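Local coordinates for sensor protein (Rhodopseudomonas palustris, PDB 2OOL) that senses light through a bound biliverdin, this chain being its chromophore-binding part, and in full-length form probably signals as a histidine kinase, at residues Y81-L90 against I105-E115; L162-S171 against Q194-S202. All blocks are in the same frame, centred on the assembly; numbering follows the deposited sequence.

Interaction 1 of 2, residues Y81-L90 against I105-E115; sequences YLTAASAARL and IRLDVVTPDGE
Leu82 and Val109 form a single antiparallel bridge as a non-hydrogen-bonded pair, CA to CA 4.5 Å, flanked by the bonds Val110 N to Tyr81 O and Thr83 N to Asp108 O; past it, helix 84-90 runs over strand 105-111 at 137°, the axes of these short segments 7.3 Å apart at closest. Thr83 takes the N-cap position, with its methyl CG2 set against CB of Asp108 and CG2 of Val110. One turn on, Ser86 turns its hydroxyl down to the strand: with OG anti to the carbonyl carbon (chi1 -71°), it accepts a hydrogen bond from the backbone N of Asp108 at 2.9 Å, almost straight at 168°. The same OG shares a hydrogen bond with Thr83 OG1, and a water joins that threonine oxygen to Asp108 OD2. This is the rim of the PAS domain's antiparallel sheet. Strand 105-111 is one of the two outermost strands of the sheet in this chain, paired through a type I turn with strand 114-125, and along that strand's other edge the loop bonds by its backbone, the helix through Ser86 and Arg89. Leu107 belongs to the apolar side, its CD2 lying 3.5 Å from Ser86 O and its side chain also touching Leu131 and Leu133 of strand 128-134. Farther along the helix, Arg89 bends at chi2 and chi3 so that NE (3.0 Å) and NH2 (2.9 Å) both grip Arg106 O, NE in the carbonyl plane and NH2 above it. Ala85 O sits 4.0 Å above the centre of the guanidinium. A leucine in place of Arg89 would probably leave Arg106 O without either of these donors and the helix less firmly tied to the strand. Arg106 turns its own guanidinium edge to Asp108, with NE 2.9 Å from OD1 in a salt bridge that probably offsets some of the positive charge beside Arg89.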
ATOM      1  N   TYR A  81     -12.722  30.809  -5.449  1.00 54.84           N
ATOM      2  CA  TYR A  81     -13.555  29.677  -5.848  1.00 54.66           C
ATOM      3  C   TYR A  81     -13.276  28.403  -5.043  1.00 54.09           C
ATOM      4  O   TYR A  81     -13.717  27.334  -5.435  1.00 53.77           O
ATOM      5  CB  TYR A  81     -13.322  29.368  -7.302  1.00 56.90           C
ATOM      6  CG  TYR A  81     -13.350  30.566  -8.172  1.00 57.58           C
ATOM      7  CD1 TYR A  81     -12.164  31.170  -8.560  1.00 58.05           C
ATOM      8  CD2 TYR A  81     -14.556  31.104  -8.611  1.00 58.71           C
ATOM      9  CE1 TYR A  81     -12.165  32.295  -9.349  1.00 59.01           C
ATOM     10  CE2 TYR A  81     -14.577  32.239  -9.413  1.00 59.19           C
ATOM     11  CZ  TYR A  81     -13.363  32.823  -9.774  1.00 60.25           C
ATOM     12  OH  TYR A  81     -13.302  33.950 -10.572  1.00 63.75           O
ATOM     13  N   LEU A  82     -12.526  28.519  -3.955  1.00 52.79           N
ATOM     14  CA  LEU A  82     -12.254  27.412  -3.073  1.00 52.63           C
ATOM     15  C   LEU A  82     -12.904  27.711  -1.738  1.00 52.60           C
ATOM     16  O   LEU A  82     -13.199  28.856  -1.434  1.00 52.15           O
ATOM     17  CB  LEU A  82     -10.755  27.229  -2.855  1.00 51.65           C
ATOM     18  CG  LEU A  82      -9.841  27.074  -4.067  1.00 51.85           C
ATOM     19  CD1 LEU A  82      -8.407  26.940  -3.632  1.00 46.84           C
ATOM     20  CD2 LEU A  82     -10.282  25.826  -4.892  1.00 49.78           C
ATOM     21  N   THR A  83     -13.118  26.679  -0.932  1.00 51.96           N
ATOM     22  CA  THR A  83     -13.563  26.861   0.446  1.00 51.91           C
ATOM     23  C   THR A  83     -12.353  27.369   1.214  1.00 51.61           C
ATOM     24  O   THR A  83     -11.243  27.222   0.767  1.00 50.96           O
ATOM     25  CB  THR A  83     -14.069  25.521   1.080  1.00 52.03           C
ATOM     26  OG1 THR A  83     -12.996  24.563   1.139  1.00 51.73           O
ATOM     27  CG2 THR A  83     -15.196  24.934   0.235  1.00 51.91           C
ATOM     28  N   ALA A  84     -12.583  27.952   2.375  1.00 52.45           N
ATOM     29  CA  ALA A  84     -11.522  28.457   3.232  1.00 52.74           C
ATOM     30  C   ALA A  84     -10.521  27.376   3.567  1.00 52.87           C
ATOM     31  O   ALA A  84      -9.337  27.565   3.337  1.00 54.08           O
ATOM     32  CB  ALA A  84     -12.109  29.058   4.503  1.00 53.07           C
ATOM     33  N   ALA A  85     -10.977  26.238   4.075  1.00 52.73           N
ATOM     34  CA  ALA A  85     -10.072  25.103   4.336  1.00 52.69           C
ATOM     35  C   ALA A  85      -9.229  24.703   3.129  1.00 52.41           C
ATOM     36  O   ALA A  85      -8.080  24.320   3.307  1.00 51.74           O
ATOM     37  CB  ALA A  85     -10.850  23.892   4.832  1.00 52.22           C
ATOM     38  N   SER A  86      -9.811  24.746   1.922  1.00 52.79           N
ATOM     39  CA  SER A  86      -9.124  24.308   0.698  1.00 53.25           C
ATOM     40  C   SER A  86      -8.094  25.376   0.266  1.00 53.38           C
ATOM     41  O   SER A  86      -7.008  25.017  -0.149  1.00 54.53           O
ATOM     42  CB  SER A  86     -10.107  24.051  -0.453  1.00 53.11           C
ATOM     43  OG  SER A  86     -10.870  22.877  -0.214  1.00 55.71           O
ATOM     44  N   ALA A  87      -8.480  26.650   0.306  1.00 52.73           N
ATOM     45  CA  ALA A  87      -7.547  27.795   0.194  1.00 53.15           C
ATOM     46  C   ALA A  87      -6.354  27.596   1.122  1.00 52.96           C
ATOM     47  O   ALA A  87      -5.227  27.619   0.681  1.00 52.27           O
ATOM     48  CB  ALA A  87      -8.255  29.125   0.524  1.00 51.74           C
ATOM     49  N   ALA A  88      -6.616  27.342   2.402  1.00 53.32           N
ATOM     50  CA  ALA A  88      -5.534  27.148   3.374  1.00 53.88           C
ATOM     51  C   ALA A  88      -4.621  26.018   2.988  1.00 54.33           C
ATOM     52  O   ALA A  88      -3.405  26.158   3.063  1.00 54.10           O
ATOM     53  CB  ALA A  88      -6.089  26.918   4.780  1.00 53.75           C
ATOM     54  N   ARG A  89      -5.226  24.894   2.579  1.00 54.86           N
ATOM     55  CA  ARG A  89      -4.517  23.676   2.232  1.00 55.66           C
ATOM     56  C   ARG A  89      -3.629  23.820   0.985  1.00 54.77           C
ATOM     57  O   ARG A  89      -2.519  23.282   0.938  1.00 53.74           O
ATOM     58  CB  ARG A  89      -5.548  22.561   2.003  1.00 56.21           C
ATOM     59  CG  ARG A  89      -5.092  21.187   2.379  1.00 57.82           C
ATOM     60  CD  ARG A  89      -6.259  20.351   2.984  1.00 59.41           C
ATOM     61  NE  ARG A  89      -7.463  20.422   2.155  1.00 61.78           N
ATOM     62  CZ  ARG A  89      -8.716  20.378   2.609  1.00 60.24           C
ATOM     63  NH1 ARG A  89      -8.978  20.282   3.897  1.00 60.74           N
ATOM     64  NH2 ARG A  89      -9.725  20.471   1.752  1.00 60.87           N
ATOM     65  N   LEU A  90      -4.150  24.499  -0.032  1.00 54.97           N
ATOM     66  CA  LEU A  90      -3.393  24.827  -1.237  1.00 55.48           C
ATOM     67  C   LEU A  90      -2.196  25.707  -0.868  1.00 55.93           C
ATOM     68  O   LEU A  90      -1.041  25.374  -1.167  1.00 54.68           O
ATOM     69  CB  LEU A  90      -4.290  25.543  -2.229  1.00 54.71           C
ATOM     70  CG  LEU A  90      -3.718  25.987  -3.580  1.00 55.10           C
ATOM     71  CD1 LEU A  90      -3.126  24.819  -4.385  1.00 54.30           C
ATOM     72  CD2 LEU A  90      -4.792  26.706  -4.401  1.00 53.80           C
ATOM     73  N   ILE A 105      -4.083  16.603  -3.043  0.50 56.26           N
ATOM     74  CA  ILE A 105      -4.603  17.448  -1.997  0.50 55.98           C
ATOM     75  C   ILE A 105      -6.100  17.552  -2.217  0.50 55.29           C
ATOM     76  O   ILE A 105      -6.514  17.789  -3.334  0.50 54.71           O
ATOM     77  CB  ILE A 105      -3.967  18.861  -2.117  0.50 55.87           C
ATOM     78  CG1 ILE A 105      -2.436  18.760  -2.128  0.50 56.09           C
ATOM     79  CG2 ILE A 105      -4.431  19.772  -0.988  0.50 55.40           C
ATOM     80  CD1 ILE A 105      -1.785  19.646  -3.166  0.50 56.42           C
ATOM     81  N   ARG A 106      -6.921  17.389  -1.181  1.00 55.79           N
ATOM     82  CA  ARG A 106      -8.366  17.526  -1.378  1.00 55.98           C
ATOM     83  C   ARG A 106      -8.684  18.984  -1.510  1.00 54.37           C
ATOM     84  O   ARG A 106      -8.298  19.766  -0.676  1.00 55.19           O
ATOM     85  CB  ARG A 106      -9.179  16.924  -0.232  1.00 57.47           C
ATOM     86  CG  ARG A 106     -10.740  17.028  -0.469  1.00 57.34           C
ATOM     87  CD  ARG A 106     -11.527  17.464   0.751  1.00 62.31           C
ATOM     88  NE  ARG A 106     -12.940  17.377   0.410  1.00 64.39           N
ATOM     89  CZ  ARG A 106     -13.828  16.570   0.991  1.00 67.96           C
ATOM     90  NH1 ARG A 106     -13.541  15.753   2.038  1.00 67.50           N
ATOM     91  NH2 ARG A 106     -15.050  16.595   0.492  1.00 67.02           N
ATOM     92  N   LEU A 107      -9.375  19.345  -2.579  1.00 53.44           N
ATOM     93  CA  LEU A 107      -9.836  20.690  -2.799  1.00 53.13           C
ATOM     94  C   LEU A 107     -11.330  20.661  -3.124  1.00 53.66           C
ATOM     95  O   LEU A 107     -11.788  19.835  -3.946  1.00 53.24           O
ATOM     96  CB  LEU A 107      -9.064  21.320  -3.948  1.00 53.39           C
ATOM     97  CG  LEU A 107      -7.541  21.558  -3.734  1.00 52.50           C
ATOM     98  CD1 LEU A 107      -6.904  22.135  -4.913  1.00 48.74           C
ATOM     99  CD2 LEU A 107      -7.265  22.435  -2.538  1.00 47.54           C
ATOM    100  N   ASP A 108     -12.072  21.548  -2.456  1.00 52.61           N
ATOM    101  CA  ASP A 108     -13.485  21.771  -2.656  1.00 52.20           C
ATOM    102  C   ASP A 108     -13.662  23.119  -3.341  1.00 51.40           C
ATOM    103  O   ASP A 108     -13.232  24.144  -2.796  1.00 51.22           O
ATOM    104  CB  ASP A 108     -14.214  21.745  -1.288  1.00 51.90           C
ATOM    105  CG  ASP A 108     -14.211  20.323  -0.635  1.00 54.95           C
ATOM    106  OD1 ASP A 108     -14.143  19.336  -1.357  1.00 55.51           O
ATOM    107  OD2 ASP A 108     -14.264  20.172   0.597  1.00 59.66           O
ATOM    108  N   VAL A 109     -14.278  23.104  -4.523  1.00 50.87           N
ATOM    109  CA  VAL A 109     -14.557  24.276  -5.347  1.00 52.06           C
ATOM    110  C   VAL A 109     -15.998  24.713  -5.078  1.00 53.79           C
ATOM    111  O   VAL A 109     -16.898  23.864  -5.055  1.00 53.38           O
ATOM    112  CB  VAL A 109     -14.423  23.916  -6.838  1.00 51.75           C
ATOM    113  CG1 VAL A 109     -14.791  25.045  -7.769  1.00 49.05           C
ATOM    114  CG2 VAL A 109     -13.018  23.387  -7.134  1.00 50.74           C
ATOM    115  N   VAL A 110     -16.207  26.022  -4.841  1.00 54.88           N
ATOM    116  CA  VAL A 110     -17.541  26.583  -4.631  1.00 55.43           C
ATOM    117  C   VAL A 110     -18.079  27.037  -5.987  1.00 56.68           C
ATOM    118  O   VAL A 110     -17.496  27.904  -6.614  1.00 58.36           O
ATOM    119  CB  VAL A 110     -17.485  27.696  -3.596  1.00 56.00           C
ATOM    120  CG1 VAL A 110     -18.877  28.254  -3.305  1.00 55.84           C
ATOM    121  CG2 VAL A 110     -16.827  27.180  -2.302  1.00 54.49           C
ATOM    122  N   THR A 111     -19.107  26.359  -6.494  1.00 57.70           N
ATOM    123  CA  THR A 111     -19.673  26.596  -7.820  1.00 58.60           C
ATOM    124  C   THR A 111     -21.094  27.107  -7.634  1.00 60.23           C
ATOM    125  O   THR A 111     -21.690  26.951  -6.550  1.00 60.27           O
ATOM    126  CB  THR A 111     -19.693  25.294  -8.755  1.00 59.46           C
ATOM    127  OG1 THR A 111     -20.787  24.440  -8.434  1.00 58.96           O
ATOM    128  CG2 THR A 111     -18.397  24.471  -8.715  1.00 58.08           C
ATOM    129  N   PRO A 112     -21.685  27.692  -8.688  1.00 61.65           N
ATOM    130  CA  PRO A 112     -23.050  28.209  -8.506  1.00 62.04           C
ATOM    131  C   PRO A 112     -24.058  27.083  -8.255  1.00 62.68           C
ATOM    132  O   PRO A 112     -25.113  27.328  -7.693  1.00 63.89           O
ATOM    133  CB  PRO A 112     -23.353  28.908  -9.848  1.00 62.40           C
ATOM    134  CG  PRO A 112     -22.025  29.068 -10.530  1.00 62.29           C
ATOM    135  CD  PRO A 112     -21.214  27.890 -10.067  1.00 62.57           C
ATOM    136  N   ASP A 113     -23.716  25.870  -8.681  1.00 62.90           N
ATOM    137  CA  ASP A 113     -24.565  24.682  -8.534  1.00 62.75           C
ATOM    138  C   ASP A 113     -24.070  23.773  -7.382  1.00 62.26           C
ATOM    139  O   ASP A 113     -24.150  22.551  -7.489  1.00 64.68           O
ATOM    140  CB  ASP A 113     -24.565  23.869  -9.862  1.00 64.09           C
ATOM    141  CG  ASP A 113     -24.559  24.771 -11.141  1.00 66.73           C
ATOM    142  OD1 ASP A 113     -25.445  25.676 -11.266  1.00 69.21           O
ATOM    143  OD2 ASP A 113     -23.667  24.550 -12.017  1.00 67.93           O
ATOM    144  N   GLY A 114     -23.558  24.363  -6.298  1.00 60.24           N
ATOM    145  CA  GLY A 114     -23.023  23.620  -5.150  1.00 57.44           C
ATOM    146  C   GLY A 114     -21.503  23.432  -5.092  1.00 55.74           C
ATOM    147  O   GLY A 114     -20.773  23.798  -6.010  1.00 54.86           O
ATOM    148  N   GLU A 115     -21.052  22.830  -3.990  1.00 52.52           N
ATOM    149  CA  GLU A 115     -19.643  22.570  -3.688  1.00 51.46           C
ATOM    150  C   GLU A 115     -19.224  21.204  -4.211  1.00 50.02           C
ATOM    151  O   GLU A 115     -19.828  20.186  -3.885  1.00 48.73           O
ATOM    152  CB  GLU A 115     -19.456  22.669  -2.170  1.00 50.37           C
ATOM    153  CG  GLU A 115     -18.093  22.379  -1.627  1.00 50.27           C
ATOM    154  CD  GLU A 115     -18.035  22.517  -0.104  1.00 51.27           C
ATOM    155  OE1 GLU A 115     -18.833  23.294   0.448  1.00 52.57           O
ATOM    156  OE2 GLU A 115     -17.208  21.845   0.562  1.00 51.93           O
TER
HETATM  157  O   HOH W   1     -13.369  22.276   2.195  1.00 54.66           O

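Interaction 2 of 2, residues L162-S171 against Q194-S202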
ATOM      1  N   LEU A 162      12.376 -13.626 -14.930  1.00 63.30           N
ATOM      2  CA  LEU A 162      11.778 -12.369 -15.371  1.00 63.55           C
ATOM      3  C   LEU A 162      10.308 -12.487 -15.782  1.00 63.61           C
ATOM      4  O   LEU A 162       9.492 -11.686 -15.359  1.00 64.54           O
ATOM      5  CB  LEU A 162      12.599 -11.756 -16.529  1.00 63.75           C
ATOM      6  CG  LEU A 162      12.186 -10.391 -17.071  1.00 63.31           C
ATOM      7  CD1 LEU A 162      12.440  -9.338 -15.996  1.00 62.65           C
ATOM      8  CD2 LEU A 162      12.937 -10.039 -18.379  1.00 63.25           C
ATOM      9  N   PRO A 163       9.969 -13.462 -16.635  1.00 63.45           N
ATOM     10  CA  PRO A 163       8.538 -13.566 -16.956  1.00 62.70           C
ATOM     11  C   PRO A 163       7.649 -13.749 -15.720  1.00 61.76           C
ATOM     12  O   PRO A 163       6.529 -13.276 -15.713  1.00 61.84           O
ATOM     13  CB  PRO A 163       8.464 -14.791 -17.874  1.00 63.20           C
ATOM     14  CG  PRO A 163       9.874 -14.954 -18.408  1.00 64.03           C
ATOM     15  CD  PRO A 163      10.781 -14.481 -17.331  1.00 63.62           C
ATOM     16  N   THR A 164       8.144 -14.417 -14.686  1.00 60.67           N
ATOM     17  CA  THR A 164       7.393 -14.551 -13.432  1.00 60.25           C
ATOM     18  C   THR A 164       7.270 -13.186 -12.730  1.00 59.98           C
ATOM     19  O   THR A 164       6.206 -12.837 -12.230  1.00 59.69           O
ATOM     20  CB  THR A 164       8.050 -15.578 -12.491  1.00 60.43           C
ATOM     21  OG1 THR A 164       8.260 -16.803 -13.209  1.00 59.70           O
ATOM     22  CG2 THR A 164       7.182 -15.870 -11.251  1.00 59.60           C
ATOM     23  N   ALA A 165       8.361 -12.425 -12.705  1.00 58.98           N
ATOM     24  CA  ALA A 165       8.356 -11.130 -12.052  1.00 58.73           C
ATOM     25  C   ALA A 165       7.380 -10.205 -12.787  1.00 58.17           C
ATOM     26  O   ALA A 165       6.543  -9.551 -12.167  1.00 57.09           O
ATOM     27  CB  ALA A 165       9.746 -10.533 -12.030  1.00 58.37           C
ATOM     28  N   CYS A 166       7.478 -10.205 -14.114  1.00 57.77           N
ATOM     29  CA  CYS A 166       6.633  -9.366 -14.937  1.00 58.17           C
ATOM     30  C   CYS A 166       5.165  -9.707 -14.814  1.00 57.49           C
ATOM     31  O   CYS A 166       4.321  -8.793 -14.790  1.00 57.03           O
ATOM     32  CB  CYS A 166       7.095  -9.396 -16.395  1.00 58.34           C
ATOM     33  SG  CYS A 166       8.672  -8.539 -16.583  1.00 60.24           S
ATOM     34  N   TRP A 167       4.861 -10.991 -14.715  1.00 57.52           N
ATOM     35  CA  TRP A 167       3.476 -11.462 -14.580  1.00 57.09           C
ATOM     36  C   TRP A 167       2.878 -11.155 -13.193  1.00 56.33           C
ATOM     37  O   TRP A 167       1.716 -10.806 -13.082  1.00 56.00           O
ATOM     38  CB  TRP A 167       3.343 -12.965 -14.935  1.00 58.35           C
ATOM     39  CG  TRP A 167       1.916 -13.403 -14.807  1.00 59.13           C
ATOM     40  CD1 TRP A 167       0.941 -13.351 -15.759  1.00 60.53           C
ATOM     41  CD2 TRP A 167       1.285 -13.873 -13.611  1.00 60.75           C
ATOM     42  NE1 TRP A 167      -0.257 -13.803 -15.240  1.00 59.84           N
ATOM     43  CE2 TRP A 167      -0.071 -14.106 -13.916  1.00 59.40           C
ATOM     44  CE3 TRP A 167       1.745 -14.127 -12.309  1.00 60.52           C
ATOM     45  CZ2 TRP A 167      -0.972 -14.580 -12.970  1.00 61.03           C
ATOM     46  CZ3 TRP A 167       0.850 -14.612 -11.372  1.00 60.87           C
ATOM     47  CH2 TRP A 167      -0.492 -14.838 -11.707  1.00 60.88           C
ATOM     48  N   ILE A 168       3.670 -11.274 -12.139  1.00 55.35           N
ATOM     49  CA  ILE A 168       3.231 -10.841 -10.826  1.00 54.73           C
ATOM     50  C   ILE A 168       2.869  -9.350 -10.932  1.00 54.61           C
ATOM     51  O   ILE A 168       1.824  -8.942 -10.500  1.00 55.00           O
ATOM     52  CB  ILE A 168       4.324 -11.092  -9.737  1.00 54.86           C
ATOM     53  CG1 ILE A 168       4.509 -12.613  -9.500  1.00 55.10           C
ATOM     54  CG2 ILE A 168       3.976 -10.368  -8.426  1.00 54.99           C
ATOM     55  CD1 ILE A 168       5.904 -13.078  -9.038  1.00 53.87           C
ATOM     56  N   ALA A 169       3.713  -8.542 -11.554  1.00 53.85           N
ATOM     57  CA  ALA A 169       3.431  -7.097 -11.669  1.00 53.57           C
ATOM     58  C   ALA A 169       2.126  -6.856 -12.402  1.00 53.17           C
ATOM     59  O   ALA A 169       1.298  -6.107 -11.911  1.00 54.10           O
ATOM     60  CB  ALA A 169       4.571  -6.371 -12.352  1.00 52.37           C
ATOM     61  N   ALA A 170       1.928  -7.510 -13.550  1.00 53.26           N
ATOM     62  CA  ALA A 170       0.771  -7.253 -14.436  1.00 53.32           C
ATOM     63  C   ALA A 170      -0.524  -7.646 -13.781  1.00 53.22           C
ATOM     64  O   ALA A 170      -1.515  -6.915 -13.854  1.00 51.81           O
ATOM     65  CB  ALA A 170       0.912  -7.981 -15.793  1.00 52.73           C
ATOM     66  N   SER A 171      -0.522  -8.821 -13.156  1.00 53.66           N
ATOM     67  CA  SER A 171      -1.715  -9.316 -12.484  1.00 54.34           C
ATOM     68  C   SER A 171      -2.130  -8.461 -11.279  1.00 53.94           C
ATOM     69  O   SER A 171      -3.302  -8.178 -11.087  1.00 52.82           O
ATOM     70  CB  SER A 171      -1.531 -10.804 -12.081  1.00 55.56           C
ATOM     71  OG  SER A 171      -0.452 -10.920 -11.171  1.00 60.51           O
ATOM     72  N   GLN A 194       8.587  -6.038 -27.523  1.00 55.17           N
ATOM     73  CA  GLN A 194       7.756  -7.228 -27.457  1.00 54.69           C
ATOM     74  C   GLN A 194       6.991  -7.269 -26.118  1.00 53.81           C
ATOM     75  O   GLN A 194       7.555  -6.942 -25.079  1.00 51.72           O
ATOM     76  CB  GLN A 194       8.658  -8.462 -27.532  1.00 55.11           C
ATOM     77  CG  GLN A 194       7.934  -9.769 -27.717  1.00 56.35           C
ATOM     78  CD  GLN A 194       8.858 -10.946 -27.708  1.00 57.40           C
ATOM     79  OE1 GLN A 194       9.979 -10.860 -27.222  1.00 64.12           O
ATOM     80  NE2 GLN A 194       8.403 -12.052 -28.252  1.00 59.61           N
ATOM     81  N   VAL A 195       5.736  -7.746 -26.150  1.00 53.55           N
ATOM     82  CA  VAL A 195       4.967  -8.069 -24.945  1.00 52.01           C
ATOM     83  C   VAL A 195       5.547  -9.347 -24.344  1.00 52.05           C
ATOM     84  O   VAL A 195       5.428 -10.428 -24.913  1.00 50.85           O
ATOM     85  CB  VAL A 195       3.476  -8.254 -25.282  1.00 52.78           C
ATOM     86  CG1 VAL A 195       2.667  -8.701 -24.036  1.00 52.05           C
ATOM     87  CG2 VAL A 195       2.871  -6.901 -25.908  1.00 47.29           C
ATOM     88  N   ILE A 196       6.187  -9.225 -23.199  1.00 51.69           N
ATOM     89  CA  ILE A 196       6.808 -10.381 -22.576  1.00 52.38           C
ATOM     90  C   ILE A 196       5.964 -10.987 -21.449  1.00 52.20           C
ATOM     91  O   ILE A 196       6.232 -12.113 -20.993  1.00 53.67           O
ATOM     92  CB  ILE A 196       8.223 -10.053 -22.093  1.00 52.87           C
ATOM     93  CG1 ILE A 196       8.215  -8.860 -21.121  1.00 53.22           C
ATOM     94  CG2 ILE A 196       9.098  -9.704 -23.312  1.00 54.57           C
ATOM     95  CD1 ILE A 196       9.503  -8.668 -20.354  1.00 53.86           C
ATOM     96  N   ALA A 197       4.938 -10.280 -21.000  1.00 51.94           N
ATOM     97  CA  ALA A 197       4.009 -10.830 -20.001  1.00 52.29           C
ATOM     98  C   ALA A 197       2.687 -10.117 -20.177  1.00 52.16           C
ATOM     99  O   ALA A 197       2.638  -9.045 -20.777  1.00 50.87           O
ATOM    100  CB  ALA A 197       4.529 -10.645 -18.565  1.00 51.22           C
ATOM    101  N   GLU A 198       1.633 -10.738 -19.658  1.00 52.44           N
ATOM    102  CA  GLU A 198       0.265 -10.303 -19.867  1.00 53.77           C
ATOM    103  C   GLU A 198      -0.667 -10.901 -18.828  1.00 54.25           C
ATOM    104  O   GLU A 198      -0.577 -12.056 -18.518  1.00 52.05           O
ATOM    105  CB  GLU A 198      -0.228 -10.756 -21.229  1.00 54.24           C
ATOM    106  CG  GLU A 198      -1.512 -10.081 -21.678  1.00 53.83           C
ATOM    107  CD  GLU A 198      -1.901 -10.518 -23.075  1.00 55.34           C
ATOM    108  OE1 GLU A 198      -2.125 -11.741 -23.246  1.00 55.59           O
ATOM    109  OE2 GLU A 198      -1.950  -9.631 -23.990  1.00 54.39           O
ATOM    110  N   ASP A 199      -1.551 -10.082 -18.264  1.00 55.73           N
ATOM    111  CA  ASP A 199      -2.700 -10.634 -17.539  1.00 55.70           C
ATOM    112  C   ASP A 199      -3.917  -9.933 -18.066  1.00 56.01           C
ATOM    113  O   ASP A 199      -3.945  -8.705 -18.158  1.00 53.25           O
ATOM    114  CB  ASP A 199      -2.563 -10.397 -16.045  1.00 56.20           C
ATOM    115  CG  ASP A 199      -3.464 -11.318 -15.209  1.00 56.15           C
ATOM    116  OD1 ASP A 199      -3.482 -12.554 -15.398  1.00 62.52           O
ATOM    117  OD2 ASP A 199      -4.166 -10.788 -14.346  1.00 60.55           O
ATOM    118  N   ARG A 200      -4.928 -10.715 -18.410  1.00 56.43           N
ATOM    119  CA  ARG A 200      -6.184 -10.191 -18.930  1.00 58.82           C
ATOM    120  C   ARG A 200      -7.414 -10.959 -18.421  1.00 60.00           C
ATOM    121  O   ARG A 200      -7.333 -12.139 -18.026  1.00 58.42           O
ATOM    122  CB  ARG A 200      -6.183 -10.232 -20.454  1.00 58.27           C
ATOM    123  CG  ARG A 200      -5.994 -11.573 -21.007  1.00 60.75           C
ATOM    124  CD  ARG A 200      -6.104 -11.593 -22.519  1.00 61.95           C
ATOM    125  NE  ARG A 200      -6.426 -12.955 -22.920  1.00 65.45           N
ATOM    126  CZ  ARG A 200      -5.580 -13.969 -22.828  1.00 66.34           C
ATOM    127  NH1 ARG A 200      -4.337 -13.776 -22.388  1.00 70.20           N
ATOM    128  NH2 ARG A 200      -5.968 -15.164 -23.182  1.00 63.60           N
ATOM    129  N   ASP A 201      -8.550 -10.268 -18.491  1.00 62.26           N
ATOM    130  CA  ASP A 201      -9.852 -10.813 -18.111  1.00 62.98           C
ATOM    131  C   ASP A 201     -10.378 -11.704 -19.246  1.00 63.97           C
ATOM    132  O   ASP A 201      -9.839 -11.701 -20.354  1.00 63.45           O
ATOM    133  CB  ASP A 201     -10.800  -9.632 -17.776  1.00 63.40           C
ATOM    134  CG  ASP A 201     -12.097 -10.077 -17.066  1.00 63.69           C
ATOM    135  OD1 ASP A 201     -12.212 -11.283 -16.658  1.00 63.08           O
ATOM    136  OD2 ASP A 201     -12.999  -9.210 -16.921  1.00 62.49           O
ATOM    137  N   SER A 202     -11.391 -12.520 -18.950  1.00 65.72           N
ATOM    138  CA  SER A 202     -11.997 -13.416 -19.939  1.00 66.40           C
ATOM    139  C   SER A 202     -12.603 -12.643 -21.110  1.00 66.61           C
ATOM    140  O   SER A 202     -13.193 -11.566 -20.922  1.00 67.79           O
ATOM    141  CB  SER A 202     -13.118 -14.225 -19.264  1.00 67.59           C
ATOM    142  OG  SER A 202     -13.924 -13.296 -18.518  1.00 70.90           O
TER
HETATM  143  O   HOH W   2      -5.124 -10.035 -11.266  1.00 55.90           O
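Ile196 and Ala197, neighbours in one strand, both aim their side chains at helix 162-171, because the strand carries a classic beta bulge there, with both residues facing Val184 of the adjoining strand 181-187. Helix and strand run nearly alongside each other, their short axes 29° apart and 7.1 Å at closest approach. Ala197 presses its methyl straight onto the helix, CB 3.6 Å from Cys166 CB. Ile196 sends CD1 to the sulfur of the same cysteine, 3.9 Å from SG, and that methyl also meets Leu162 CD2 at 4.2 Å. Farther along, Trp167 extends toward the strand edge-on: its ring carbon CG is anti to the backbone N (chi1 -179°), which brings the pyrrole edge to the backbone, CD1 lying 3.4 Å from Glu198 O near the ring plane. Ser171 OG lies over one face of the indole, toward its rim. The carboxylate of Asp199 stands almost perpendicular to that ring, 85° between planes, and its OD2 comes 3.5 Å from Ser171 CB. A water donates to Ser171 O and, weakly, to the same OD2. In the GAF domain, this helix lies on one side of the sheet, and its Ala165 and Ala169 pack on helix 308-332; Val195, just before the bulge, touches the biliverdin. Glu198 points away from the helix and is held by Ser206 OG and Leu207 N. No clear hydrogen bond crosses between the two segments, which leaves apolar side chains packed together at one end, tightest where Cys166 meets Ala197, and an acid at the other. Since Asp199 OD2 forms a salt bridge with Arg174, later on the same helix, the strand is joined to that helix by an ion pair as well as by apolar contact, and the arginine probably favours the charged carboxylate.

How the interactions relate
The two contacts come in series along the chain, interaction 1 closing before interaction 2 opens, and they share no sheet or helix. Residues 81-90 and 105-115 belong to the PAS domain, at the edge of its antiparallel sheet; residues 162-171 and 194-202 belong to the GAF domain, on a separate antiparallel sheet. Their centres lie about 41 Å apart, on opposite sides of the chain's centre, with nearest atoms about 25 Å from each other. Both set a helix against a strand, largely reversed in direction in interaction 1, near parallel in interaction 2. Interaction 2 alone includes a biliverdin-pocket residue, so it borders the chromophore site, while interaction 1 holds a helix at the PAS sheet's edge.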